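Local coordinates for protein Tp0751 (Treponema pallidum, PDB 5JK2) that probably acts as an outer-membrane adhesin of lipocalin-like fold that mediates attachment to extracellular matrix components and interactions with host cells, at residues G52-T57 with V120-H125. The protein carries 1 engineered substitution. Residues are numbered along the deposited sequence; the frame is centred on the assembly and turned at random.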
ATOM      1  N   GLY A  52       3.759   7.216  -1.683  1.00 26.39           N
ATOM      2  CA  GLY A  52       4.168   7.407  -3.062  1.00 21.64           C
ATOM      3  C   GLY A  52       3.452   6.478  -4.021  1.00 17.85           C
ATOM      4  O   GLY A  52       2.509   5.790  -3.645  1.00 19.11           O
ATOM      5  N   LEU A  53       3.918   6.460  -5.265  1.00 21.22           N
ATOM      6  CA  LEU A  53       3.305   5.668  -6.321  1.00 21.88           C
ATOM      7  C   LEU A  53       3.905   4.273  -6.395  1.00 26.02           C
ATOM      8  O   LEU A  53       5.121   4.113  -6.309  1.00 24.74           O
ATOM      9  CB  LEU A  53       3.477   6.369  -7.667  1.00 19.81           C
ATOM     10  CG  LEU A  53       2.944   5.636  -8.898  1.00 20.40           C
ATOM     11  CD1 LEU A  53       1.443   5.467  -8.805  1.00 19.69           C
ATOM     12  CD2 LEU A  53       3.330   6.395 -10.157  1.00 30.06           C
ATOM     13  N   TRP A  54       3.046   3.274  -6.578  1.00 26.11           N
ATOM     14  CA  TRP A  54       3.479   1.887  -6.703  1.00 25.62           C
ATOM     15  C   TRP A  54       2.832   1.236  -7.921  1.00 30.18           C
ATOM     16  O   TRP A  54       1.624   1.350  -8.125  1.00 28.82           O
ATOM     17  CB  TRP A  54       3.136   1.106  -5.438  1.00 21.37           C
ATOM     18  CG  TRP A  54       3.882   1.579  -4.231  1.00 19.53           C
ATOM     19  CD1 TRP A  54       3.582   2.657  -3.452  1.00 20.60           C
ATOM     20  CD2 TRP A  54       5.054   0.986  -3.661  1.00 27.18           C
ATOM     21  NE1 TRP A  54       4.495   2.774  -2.433  1.00 22.63           N
ATOM     22  CE2 TRP A  54       5.409   1.760  -2.538  1.00 25.67           C
ATOM     23  CE3 TRP A  54       5.837  -0.124  -3.989  1.00 28.30           C
ATOM     24  CZ2 TRP A  54       6.514   1.458  -1.745  1.00 26.00           C
ATOM     25  CZ3 TRP A  54       6.934  -0.422  -3.200  1.00 23.86           C
ATOM     26  CH2 TRP A  54       7.260   0.365  -2.090  1.00 22.42           C
ATOM     27  N   ILE A  55       3.648   0.562  -8.728  1.00 33.96           N
ATOM     28  CA  ILE A  55       3.180  -0.081  -9.952  1.00 31.35           C
ATOM     29  C   ILE A  55       3.313  -1.594  -9.840  1.00 25.72           C
ATOM     30  O   ILE A  55       4.342  -2.102  -9.400  1.00 24.75           O
ATOM     31  CB  ILE A  55       3.963   0.408 -11.186  1.00 30.88           C
ATOM     32  CG1 ILE A  55       3.851   1.926 -11.325  1.00 33.18           C
ATOM     33  CG2 ILE A  55       3.437  -0.252 -12.449  1.00 31.59           C
ATOM     34  CD1 ILE A  55       4.858   2.690 -10.526  1.00 24.49           C
ATOM     35  N   GLN A  56       2.277  -2.313 -10.260  1.00 30.67           N
ATOM     36  CA  GLN A  56       2.244  -3.761 -10.101  1.00 26.14           C
ATOM     37  C   GLN A  56       3.186  -4.463 -11.076  1.00 29.56           C
ATOM     38  O   GLN A  56       3.394  -3.999 -12.195  1.00 28.94           O
ATOM     39  CB  GLN A  56       0.823  -4.292 -10.293  1.00 24.09           C
ATOM     40  CG  GLN A  56       0.695  -5.772  -9.999  1.00 23.53           C
ATOM     41  CD  GLN A  56      -0.737  -6.253 -10.009  1.00 27.64           C
ATOM     42  OE1 GLN A  56      -1.121  -7.088 -10.826  1.00 28.32           O
ATOM     43  NE2 GLN A  56      -1.539  -5.723  -9.093  1.00 40.09           N
ATOM     44  N   THR A  57       3.740  -5.593 -10.639  1.00 33.50           N
ATOM     45  CA  THR A  57       4.598  -6.433 -11.477  1.00 35.76           C
ATOM     46  C   THR A  57       3.768  -7.593 -12.033  1.00 37.60           C
ATOM     47  O   THR A  57       2.693  -7.872 -11.503  1.00 39.32           O
ATOM     48  CB  THR A  57       5.820  -6.946 -10.667  1.00 32.71           C
ATOM     49  OG1 THR A  57       6.503  -5.828 -10.084  1.00 28.17           O
ATOM     50  CG2 THR A  57       6.794  -7.731 -11.545  1.00 40.59           C
ATOM     51  N   VAL A 120      -0.084  -5.253   3.023  1.00 42.65           N
ATOM     52  CA  VAL A 120       1.143  -4.833   2.358  1.00 39.34           C
ATOM     53  C   VAL A 120       2.377  -5.420   3.035  1.00 47.18           C
ATOM     54  O   VAL A 120       2.759  -4.993   4.126  1.00 46.72           O
ATOM     55  CB  VAL A 120       1.276  -3.303   2.343  1.00 32.99           C
ATOM     56  CG1 VAL A 120       2.503  -2.890   1.548  1.00 40.22           C
ATOM     57  CG2 VAL A 120       0.017  -2.669   1.771  1.00 32.66           C
ATOM     58  N   THR A 121       3.007  -6.381   2.366  1.00 49.73           N
ATOM     59  CA  THR A 121       4.198  -7.040   2.889  1.00 46.67           C
ATOM     60  C   THR A 121       5.433  -6.565   2.138  1.00 38.49           C
ATOM     61  O   THR A 121       5.587  -6.826   0.945  1.00 34.38           O
ATOM     62  CB  THR A 121       4.093  -8.573   2.779  1.00 38.07           C
ATOM     63  OG1 THR A 121       2.887  -9.019   3.410  1.00 37.87           O
ATOM     64  CG2 THR A 121       5.288  -9.248   3.440  1.00 48.21           C
ATOM     65  N   PHE A 122       6.307  -5.861   2.847  1.00 38.28           N
ATOM     66  CA  PHE A 122       7.543  -5.356   2.269  1.00 34.58           C
ATOM     67  C   PHE A 122       8.553  -6.463   2.007  1.00 36.22           C
ATOM     68  O   PHE A 122       8.715  -7.375   2.817  1.00 39.35           O
ATOM     69  CB  PHE A 122       8.177  -4.318   3.191  1.00 41.70           C
ATOM     70  CG  PHE A 122       7.628  -2.934   3.025  1.00 39.09           C
ATOM     71  CD1 PHE A 122       6.507  -2.528   3.724  1.00 41.11           C
ATOM     72  CD2 PHE A 122       8.251  -2.031   2.184  1.00 32.45           C
ATOM     73  CE1 PHE A 122       6.014  -1.248   3.577  1.00 39.25           C
ATOM     74  CE2 PHE A 122       7.763  -0.757   2.033  1.00 27.14           C
ATOM     75  CZ  PHE A 122       6.645  -0.363   2.731  1.00 30.05           C
ATOM     76  N   GLU A 123       9.230  -6.363   0.868  1.00 37.57           N
ATOM     77  CA  GLU A 123      10.334  -7.253   0.535  1.00 37.58           C
ATOM     78  C   GLU A 123      11.612  -6.427   0.526  1.00 35.47           C
ATOM     79  O   GLU A 123      12.685  -6.902   0.893  1.00 37.47           O
ATOM     80  CB  GLU A 123      10.113  -7.929  -0.821  1.00 40.49           C
ATOM     81  CG  GLU A 123       8.676  -8.384  -1.068  1.00 40.32           C
ATOM     82  CD  GLU A 123       8.506  -9.083  -2.403  1.00 46.08           C
ATOM     83  OE1 GLU A 123       7.349  -9.304  -2.819  1.00 39.38           O
ATOM     84  OE2 GLU A 123       9.531  -9.412  -3.037  1.00 53.19           O
ATOM     85  N   SER A 124      11.473  -5.176   0.103  1.00 37.89           N
ATOM     86  CA  SER A 124      12.574  -4.226   0.097  1.00 36.72           C
ATOM     87  C   SER A 124      11.992  -2.837   0.271  1.00 37.24           C
ATOM     88  O   SER A 124      10.778  -2.681   0.381  1.00 38.73           O
ATOM     89  CB  SER A 124      13.374  -4.311  -1.202  1.00 42.23           C
ATOM     90  OG  SER A 124      13.662  -5.657  -1.535  1.00 46.53           O
ATOM     91  N   HIS A 125      12.849  -1.826   0.285  1.00 35.11           N
ATOM     92  CA  HIS A 125      12.382  -0.467   0.508  1.00 43.24           C
ATOM     93  C   HIS A 125      11.514   0.012  -0.656  1.00 43.92           C
ATOM     94  O   HIS A 125      10.697   0.919  -0.493  1.00 40.82           O
ATOM     95  CB  HIS A 125      13.567   0.482   0.719  1.00 43.02           C
ATOM     96  CG  HIS A 125      14.197   0.963  -0.551  1.00 43.46           C
ATOM     97  ND1 HIS A 125      13.715   2.046  -1.255  1.00 43.12           N
ATOM     98  CD2 HIS A 125      15.272   0.516  -1.240  1.00 49.46           C
ATOM     99  CE1 HIS A 125      14.466   2.242  -2.325  1.00 43.87           C
ATOM    100  NE2 HIS A 125      15.418   1.327  -2.339  1.00 44.67           N
TER
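Trp54 turns its CG away from its own carbonyl carbon (chi1 -65°) and sets its indole across the side-chain bond, which sends the six-membered ring toward Phe122 and His125. The side chain of Phe122 does not start out aimed at strand 52-56, but its ring reaches over to the indole, and its CE2 comes to 4.3 Å from CH2 of Trp54, an oblique apolar contact. This happens inside the closed, eight-stranded antiparallel barrel of a non-canonical lipocalin fold: strand 52-56 is its first strand, and residues 120-125 run from strand 115-122 into the corner at Glu123. The two backbones stay well apart, the closest CA atoms, Trp54 and Val120, being 11.5 Å from each other, and no hydrogen bond joins them. The indole bridges the gap, meeting one ring and one backbone carbonyl, and little surface is buried. Around them, Ile128 from strand 127-135 touches both Trp54 and Phe122, Phe72 meets the indole with its ring plane at about 90°, and Trp35 of helix 26-39 packs on Phe122. The indole NE1 is hydrogen-bonded to Leu50 O, which helps fix the rotation of the ring. His125 meets the tryptophan with its backbone: its carbonyl O, which accepts a hydrogen bond from Arg31 NH1, lies at the indole edge, near the ring plane, 3.8 Å from Trp54 CH2.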